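Local coordinates for protein MATE family efflux transporter (Vibrio cholerae, PDB 6IDP) that probably exports drugs and other toxic compounds across the bacterial inner membrane as a proton-dependent multidrug transporter of the MATE family, at residues G24-S27 with L28-F31; L284-T287 with M288-P291; G319-L322 with L323-L326; F331-P334 with L335-M339. All coordinates share one frame; numbering follows the deposited sequence.

How the interactions relate
Interactions 1 and 2 are the buried pair, and they meet: V25 CG2 of 24-31 lies 3.6 Å from M288 CE of 284-291, joining helix 5-39 to helix 281-299, though these fall in different MatE regions of the sequence. Interactions 3 and 4 lie farther out, with centres 22 and 27 Å from that of the chain, on the successive helices 303-330 and 332-339, their nearest atoms about 5 Å apart. Chemistry follows place. Serine and threonine hydroxyls turn back onto the backbone in the two inner contacts, and in interaction 2 a proline kinks the helix; interaction 3 is mainly apolar, and interaction 4 exposes a glutamate. Interactions 1 and 3 both meet monoolein, interaction 3 on two flanks.

Interaction 1. Residues G24-S27 with L28-F31. With OLC ((2R)-2,3-dihydroxypropyl (9Z)-octadec-9-enoate), chain O.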
# COMPACT_ATOMS: atom_id res chain seq x y z
N GLY A 24 -10.95 4.62 -5.49
CA GLY A 24 -11.02 3.50 -4.56
C GLY A 24 -10.26 3.79 -3.28
O GLY A 24 -10.79 3.61 -2.18
N VAL A 25 -9.02 4.24 -3.42
CA VAL A 25 -8.18 4.59 -2.28
C VAL A 25 -8.77 5.77 -1.50
O VAL A 25 -8.81 5.74 -0.27
CB VAL A 25 -6.74 4.92 -2.73
CG1 VAL A 25 -5.93 5.49 -1.57
CG2 VAL A 25 -6.07 3.69 -3.30
N LEU A 26 -9.23 6.78 -2.22
CA LEU A 26 -9.84 7.96 -1.61
C LEU A 26 -11.10 7.63 -0.82
O LEU A 26 -11.31 8.15 0.28
CB LEU A 26 -10.17 9.01 -2.68
CG LEU A 26 -9.00 9.84 -3.21
CD1 LEU A 26 -9.44 10.69 -4.39
CD2 LEU A 26 -8.43 10.72 -2.10
N SER A 27 -11.95 6.77 -1.38
CA SER A 27 -13.16 6.34 -0.70
C SER A 27 -12.78 5.56 0.56
O SER A 27 -13.42 5.69 1.60
CB SER A 27 -14.03 5.49 -1.62
OG SER A 27 -13.40 4.26 -1.94
N LEU A 28 -11.73 4.76 0.44
CA LEU A 28 -11.21 3.97 1.55
C LEU A 28 -10.74 4.85 2.70
O LEU A 28 -11.09 4.61 3.86
CB LEU A 28 -10.07 3.07 1.06
CG LEU A 28 -9.31 2.25 2.09
CD1 LEU A 28 -10.28 1.40 2.90
CD2 LEU A 28 -8.27 1.37 1.41
N MET A 29 -9.96 5.88 2.39
CA MET A 29 -9.42 6.76 3.42
C MET A 29 -10.50 7.67 4.02
O MET A 29 -10.34 8.16 5.14
CB MET A 29 -8.28 7.61 2.86
CG MET A 29 -7.11 6.80 2.34
SD MET A 29 -5.84 7.85 1.61
CE MET A 29 -6.77 8.64 0.30
N SER A 30 -11.58 7.88 3.28
CA SER A 30 -12.69 8.68 3.77
C SER A 30 -13.42 7.95 4.89
O SER A 30 -13.80 8.56 5.89
CB SER A 30 -13.67 9.01 2.63
OG SER A 30 -13.10 9.94 1.73
N PHE A 31 -13.62 6.64 4.72
CA PHE A 31 -14.22 5.82 5.77
C PHE A 31 -13.34 5.76 7.01
O PHE A 31 -13.80 5.98 8.12
CB PHE A 31 -14.49 4.40 5.27
CG PHE A 31 -14.59 3.39 6.38
CD1 PHE A 31 -15.72 3.32 7.17
CD2 PHE A 31 -13.53 2.54 6.66
CE1 PHE A 31 -15.81 2.41 8.20
CE2 PHE A 31 -13.61 1.63 7.69
CZ PHE A 31 -14.75 1.56 8.46
C18 OLC O . -12.89 -0.74 5.23
C17 OLC O . -11.52 -0.37 5.76
C16 OLC O . -10.83 -1.58 6.34
C15 OLC O . -9.33 -1.42 6.19
C14 OLC O . -8.66 -2.77 6.26
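Two serines turn their hydroxyls back onto the helix they belong to, so that two carbonyl oxygens, G24 O and L26 O, each hold a pair of donors. S30 OG gives a 2.9 Å bond to L26 O, and S30 N reaches the same oxygen from the opposite face of the carbonyl plane. Three residues back S27 OG lies 2.7 Å from G24 O, which also takes L28 N at 3.0 Å; here both donors come from one face. S27 can do this because its OG stands between the backbone N and the carbonyl carbon (chi1 66°), facing back along the helix; its hydroxyl is shared with F23 O. On another side M29 bends at chi3 (-60°), which folds its methyl back over the preceding turn: CE rests 3.6 Å from L26 CD2 and 3.8 Å from V25 CG1. L28 CD1 and the ring of F31 meet the tail of a monoolein, whose C17 is 3.5 Å from F31 CE2 and comes at the ring obliquely. The stretch belongs to helix 5-39 of the MATE fold. S27 and F31 face helix 161-184, V25 packs on helix 281-299, and M29 fits against F277 and F278 of helix 263-279.

Interaction 2. Residues L284-T287 with M288-P291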
# COMPACT_ATOMS: atom_id res chain seq x y z
N LEU A 284 0.31 6.48 -5.60
CA LEU A 284 -0.12 5.24 -4.97
C LEU A 284 -1.09 4.47 -5.87
O LEU A 284 -0.96 3.26 -6.05
CB LEU A 284 -0.77 5.54 -3.61
CG LEU A 284 -0.81 4.42 -2.57
CD1 LEU A 284 -2.05 3.55 -2.71
CD2 LEU A 284 0.46 3.58 -2.61
N ALA A 285 -2.06 5.18 -6.43
CA ALA A 285 -3.02 4.58 -7.36
C ALA A 285 -2.31 3.98 -8.57
O ALA A 285 -2.69 2.92 -9.07
CB ALA A 285 -4.04 5.61 -7.81
N MET A 286 -1.26 4.66 -9.03
CA MET A 286 -0.52 4.24 -10.22
C MET A 286 0.27 2.95 -9.97
O MET A 286 0.49 2.17 -10.89
CB MET A 286 0.43 5.35 -10.68
CG MET A 286 0.64 5.40 -12.18
SD MET A 286 1.39 6.96 -12.73
CE MET A 286 0.69 8.09 -11.53
N THR A 287 0.68 2.72 -8.72
CA THR A 287 1.43 1.51 -8.39
C THR A 287 0.52 0.28 -8.37
O THR A 287 0.99 -0.84 -8.18
CB THR A 287 2.13 1.63 -7.02
OG1 THR A 287 1.16 1.85 -5.99
CG2 THR A 287 3.13 2.77 -7.04
N MET A 288 -0.78 0.50 -8.55
CA MET A 288 -1.73 -0.60 -8.65
C MET A 288 -2.27 -0.75 -10.07
O MET A 288 -2.74 -1.82 -10.45
CB MET A 288 -2.87 -0.40 -7.66
CG MET A 288 -2.47 -0.58 -6.21
SD MET A 288 -3.81 -0.24 -5.06
CE MET A 288 -4.03 1.52 -5.32
N SER A 289 -2.20 0.32 -10.86
CA SER A 289 -2.73 0.29 -12.21
C SER A 289 -1.65 -0.00 -13.25
O SER A 289 -1.90 -0.68 -14.25
CB SER A 289 -3.43 1.62 -12.54
OG SER A 289 -2.54 2.71 -12.39
N LEU A 290 -0.45 0.51 -13.01
CA LEU A 290 0.66 0.36 -13.95
C LEU A 290 1.24 -1.06 -14.05
O LEU A 290 1.50 -1.53 -15.16
CB LEU A 290 1.77 1.36 -13.59
CG LEU A 290 2.98 1.44 -14.52
CD1 LEU A 290 2.54 1.75 -15.94
CD2 LEU A 290 3.96 2.49 -14.01
N PRO A 291 1.46 -1.76 -12.91
CA PRO A 291 2.04 -3.10 -13.05
C PRO A 291 1.29 -4.11 -13.95
O PRO A 291 1.96 -4.86 -14.64
CB PRO A 291 2.08 -3.61 -11.60
CG PRO A 291 2.23 -2.37 -10.79
CD PRO A 291 1.38 -1.35 -11.50
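M288 folds back over the turn before it, and its methyl forms the close-packed side of this contact. The bend at chi3 (-67°) sets CE 3.6 Å from L284 O and 3.9 Å from L284 CD1, the two side chains meeting at a slant. Beyond them M21 of helix 5-39 closes on M288. M286 and L290 make a looser contact, with M286 CG and L290 CB 4.4 Å apart; M286 instead spends its length on A313, F316 and V317 of helix 303-330. The more open side is that of L284 and T287, which are only partly buried.

Between the tight and the loose pair the backbone leaves the regular alpha-helical pattern. P291 has no N-H to offer T287 O, and its ring takes the donor's place, with CG 3.3 Å from that oxygen. This is a proline kink within transmembrane helix 281-299 of the MATE fold. M288 N makes no bond to L284 O and bonds instead to A285 O at 3.1 Å, an i to i+3 bond, standing well above the carbonyl plane. S289 N makes weak bonds only, shared between A285 O and M286 O, before L290 N restores a sound one to M286 O at 2.9 Å.

Two hydroxyls serve this irregular stretch. T287 OG1, set between its backbone N and carbonyl carbon (chi1 60°), bonds to L284 O at a very short modelled distance that should not be pressed. S289 OG has its stronger partner across the helix interface, the hydroxyl of T18 on helix 5-39, while R155 NE bonds to M288 O.

Interaction 3. Residues G319-L322 with L323-L326; sequences GFQL and LIAL. With OLC ((2R)-2,3-dihydroxypropyl (9Z)-octadec-9-enoate), chain F; OLC ((2R)-2,3-dihydroxypropyl (9Z)-octadec-9-enoate), chain N.
Apolar contact between F320 and I324, one turn apart, leads here. I324 reaches back with CG1 beside its own backbone N (chi1 -68°) and the chain extended beyond it, which lays CG1 over one face of the phenyl ring and brings CD1 to 3.5 Å from F320 CE2. F320 also stacks on F316, and Q321 and F320 turn to helix 281-299, where V283 and A282 receive them. Farther round the helix L322 and L326 approach more loosely, CD1 to CG at 4.4 Å.

Backbone hydrogen bonds form four successive i to i+4 links over about two turns. L323 N binds G319 O at 3.2 Å and I324 N binds F320 O at 3.1 Å; L326 N does the same to L322 O, while A325 N stands above the carbonyl plane of its acceptor, Q321 O.

Lipid contacts fall on two separate flanks. C13 of one monoolein meets the edge of the F320 ring in its plane, 3.8 Å from F320 CZ, and C17 touches I324 CG2. Another ends against the L322 backbone, its C18 3.6 Å from L322 N, and passes L322 CD2 at C12. The arrangement is that of a lipid-facing transmembrane helix, here 303-330 of the MATE fold.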
# COMPACT_ATOMS: atom_id res chain seq x y z
N GLY A 319 5.70 16.08 -12.76
CA GLY A 319 4.92 17.28 -12.99
C GLY A 319 3.84 17.50 -11.95
O GLY A 319 3.69 18.60 -11.42
N PHE A 320 3.10 16.44 -11.64
CA PHE A 320 1.97 16.51 -10.71
C PHE A 320 2.42 16.85 -9.29
O PHE A 320 1.81 17.69 -8.62
CB PHE A 320 1.21 15.19 -10.74
CG PHE A 320 -0.05 15.18 -9.93
CD1 PHE A 320 -1.15 15.93 -10.32
CD2 PHE A 320 -0.15 14.38 -8.80
CE1 PHE A 320 -2.32 15.91 -9.57
CE2 PHE A 320 -1.32 14.36 -8.05
CZ PHE A 320 -2.40 15.12 -8.44
N GLN A 321 3.49 16.21 -8.82
CA GLN A 321 3.99 16.48 -7.48
C GLN A 321 4.68 17.84 -7.39
O GLN A 321 4.79 18.41 -6.31
CB GLN A 321 4.95 15.37 -7.03
CG GLN A 321 4.36 13.97 -7.01
CD GLN A 321 3.11 13.85 -6.15
OE1 GLN A 321 3.02 14.45 -5.08
NE2 GLN A 321 2.14 13.07 -6.62
N LEU A 322 5.16 18.36 -8.52
CA LEU A 322 5.74 19.71 -8.54
C LEU A 322 4.65 20.75 -8.29
O LEU A 322 4.84 21.68 -7.50
CB LEU A 322 6.44 20.00 -9.86
CG LEU A 322 6.93 21.43 -10.09
CD1 LEU A 322 7.86 21.89 -8.97
CD2 LEU A 322 7.62 21.57 -11.44
N LEU A 323 3.52 20.58 -8.96
CA LEU A 323 2.37 21.47 -8.78
C LEU A 323 1.86 21.45 -7.34
O LEU A 323 1.61 22.50 -6.75
CB LEU A 323 1.24 21.09 -9.73
CG LEU A 323 1.53 21.34 -11.21
CD1 LEU A 323 0.28 21.11 -12.04
CD2 LEU A 323 2.08 22.75 -11.40
N ILE A 324 1.68 20.24 -6.80
CA ILE A 324 1.24 20.07 -5.43
C ILE A 324 2.18 20.77 -4.46
O ILE A 324 1.74 21.46 -3.53
CB ILE A 324 1.14 18.57 -5.06
CG1 ILE A 324 -0.01 17.92 -5.84
CG2 ILE A 324 0.93 18.38 -3.57
CD1 ILE A 324 -0.16 16.44 -5.55
N ALA A 325 3.48 20.62 -4.69
CA ALA A 325 4.50 21.27 -3.87
C ALA A 325 4.38 22.79 -3.94
O ALA A 325 4.49 23.48 -2.92
CB ALA A 325 5.89 20.83 -4.30
N LEU A 326 4.15 23.32 -5.14
CA LEU A 326 4.01 24.76 -5.33
C LEU A 326 2.79 25.30 -4.60
O LEU A 326 2.88 26.30 -3.88
CB LEU A 326 3.92 25.09 -6.82
CG LEU A 326 5.25 25.14 -7.57
CD1 LEU A 326 5.02 25.29 -9.06
CD2 LEU A 326 6.10 26.28 -7.04
C18 OLC F . 8.49 17.10 -8.31
C10 OLC F . 8.96 18.69 -13.98
C9 OLC F . 8.50 17.99 -15.03
C17 OLC F . 9.54 18.19 -8.26
C11 OLC F . 10.36 18.47 -13.43
C8 OLC F . 9.36 16.95 -15.72
C16 OLC F . 10.85 17.65 -8.79
C12 OLC F . 10.65 19.50 -12.36
C15 OLC F . 11.86 18.77 -8.87
C13 OLC F . 11.59 18.90 -11.33
C14 OLC F . 11.50 19.68 -10.03
C18 OLC N . -2.78 18.16 -1.31
C17 OLC N . -2.51 17.17 -2.42
C16 OLC N . -3.81 16.54 -2.86
C12 OLC N . -6.00 13.43 -5.98
C15 OLC N . -3.55 15.56 -3.98
C13 OLC N . -4.70 14.11 -5.63
C14 OLC N . -4.83 14.81 -4.30

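Interaction 4. Residues F331-P334 with L335-M339; sequences FATP and LAELM
With CG2 anti to its backbone N (chi1 -61° for OG1), T333 sends its methyl along the helix toward E337, whose CG lies beside its own N (chi1 -63°) and whose chain is extended beyond. The two side chains therefore run side by side, pointing the same way, and T333 CG2 ends 3.9 Å from E337 OE2. This is a methyl against a carboxylate oxygen; the hydroxyl of T333 is engaged by N350 ND2 of helix 343-355. E337 CG also rests on T333 O at 3.3 Å.

L335 lies back over the first turn in the same manner: its CG is 3.2 Å from F331 O, and CD1 comes within 4.2 Å of F331 CB. F331 O takes L335 N at 3.0 Å, almost along the C=O axis. A336 N to A332 O, at 2.9 Å, and E337 N to T333 O follow as sound bonds, whereas L338 N to P334 O is weak and bent to 125°. A332 faces N350, L353 and V354. F331 sits at the N-cap position just after helix 303-330, and P334 falls in the first turn, where a proline costs no helix bond: a short helix, 332-339, started directly off a long transmembrane one.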
# COMPACT_ATOMS: atom_id res chain seq x y z
N PHE A 331 0.61 28.14 0.28
CA PHE A 331 -0.41 28.17 1.32
C PHE A 331 -0.03 27.37 2.58
O PHE A 331 -0.90 26.96 3.34
CB PHE A 331 -1.74 27.64 0.76
CG PHE A 331 -2.30 28.47 -0.37
CD1 PHE A 331 -2.80 29.74 -0.13
CD2 PHE A 331 -2.34 27.96 -1.66
CE1 PHE A 331 -3.32 30.50 -1.17
CE2 PHE A 331 -2.87 28.72 -2.70
CZ PHE A 331 -3.36 29.99 -2.45
N ALA A 332 1.27 27.18 2.80
CA ALA A 332 1.75 26.36 3.91
C ALA A 332 1.28 26.85 5.28
O ALA A 332 0.88 26.04 6.12
CB ALA A 332 3.27 26.29 3.88
N THR A 333 1.35 28.16 5.51
CA THR A 333 0.98 28.70 6.81
C THR A 333 -0.51 28.48 7.13
O THR A 333 -0.83 27.90 8.16
CB THR A 333 1.33 30.20 6.92
OG1 THR A 333 2.74 30.37 6.77
CG2 THR A 333 0.90 30.76 8.28
N PRO A 334 -1.43 28.93 6.24
CA PRO A 334 -2.83 28.65 6.60
C PRO A 334 -3.17 27.16 6.62
O PRO A 334 -4.05 26.76 7.38
CB PRO A 334 -3.62 29.38 5.51
CG PRO A 334 -2.68 29.52 4.37
CD PRO A 334 -1.34 29.71 5.00
N LEU A 335 -2.48 26.35 5.82
CA LEU A 335 -2.70 24.91 5.84
C LEU A 335 -2.33 24.32 7.20
O LEU A 335 -3.12 23.60 7.81
CB LEU A 335 -1.91 24.22 4.73
CG LEU A 335 -2.58 24.21 3.36
CD1 LEU A 335 -1.62 23.72 2.28
CD2 LEU A 335 -3.84 23.36 3.38
N ALA A 336 -1.13 24.65 7.68
CA ALA A 336 -0.66 24.16 8.97
C ALA A 336 -1.59 24.57 10.11
O ALA A 336 -1.86 23.79 11.02
CB ALA A 336 0.75 24.67 9.24
N GLU A 337 -2.11 25.79 10.04
CA GLU A 337 -2.99 26.31 11.08
C GLU A 337 -4.40 25.75 10.98
O GLU A 337 -5.19 25.86 11.92
CB GLU A 337 -3.02 27.84 11.01
CG GLU A 337 -1.68 28.48 11.29
CD GLU A 337 -1.72 29.99 11.26
OE1 GLU A 337 -2.70 30.55 10.74
OE2 GLU A 337 -0.76 30.62 11.76
N LEU A 338 -4.72 25.14 9.84
CA LEU A 338 -6.00 24.45 9.69
C LEU A 338 -5.90 23.03 10.23
O LEU A 338 -6.88 22.46 10.70
CB LEU A 338 -6.44 24.43 8.23
CG LEU A 338 -7.01 25.72 7.63
CD1 LEU A 338 -7.53 25.46 6.23
CD2 LEU A 338 -8.09 26.31 8.52
N MET A 339 -4.70 22.46 10.16
CA MET A 339 -4.49 21.08 10.56
C MET A 339 -4.36 20.92 12.08
O MET A 339 -4.56 19.84 12.61
CB MET A 339 -3.25 20.51 9.86
CG MET A 339 -3.40 20.37 8.34
SD MET A 339 -1.91 19.75 7.52
CE MET A 339 -1.89 18.05 8.09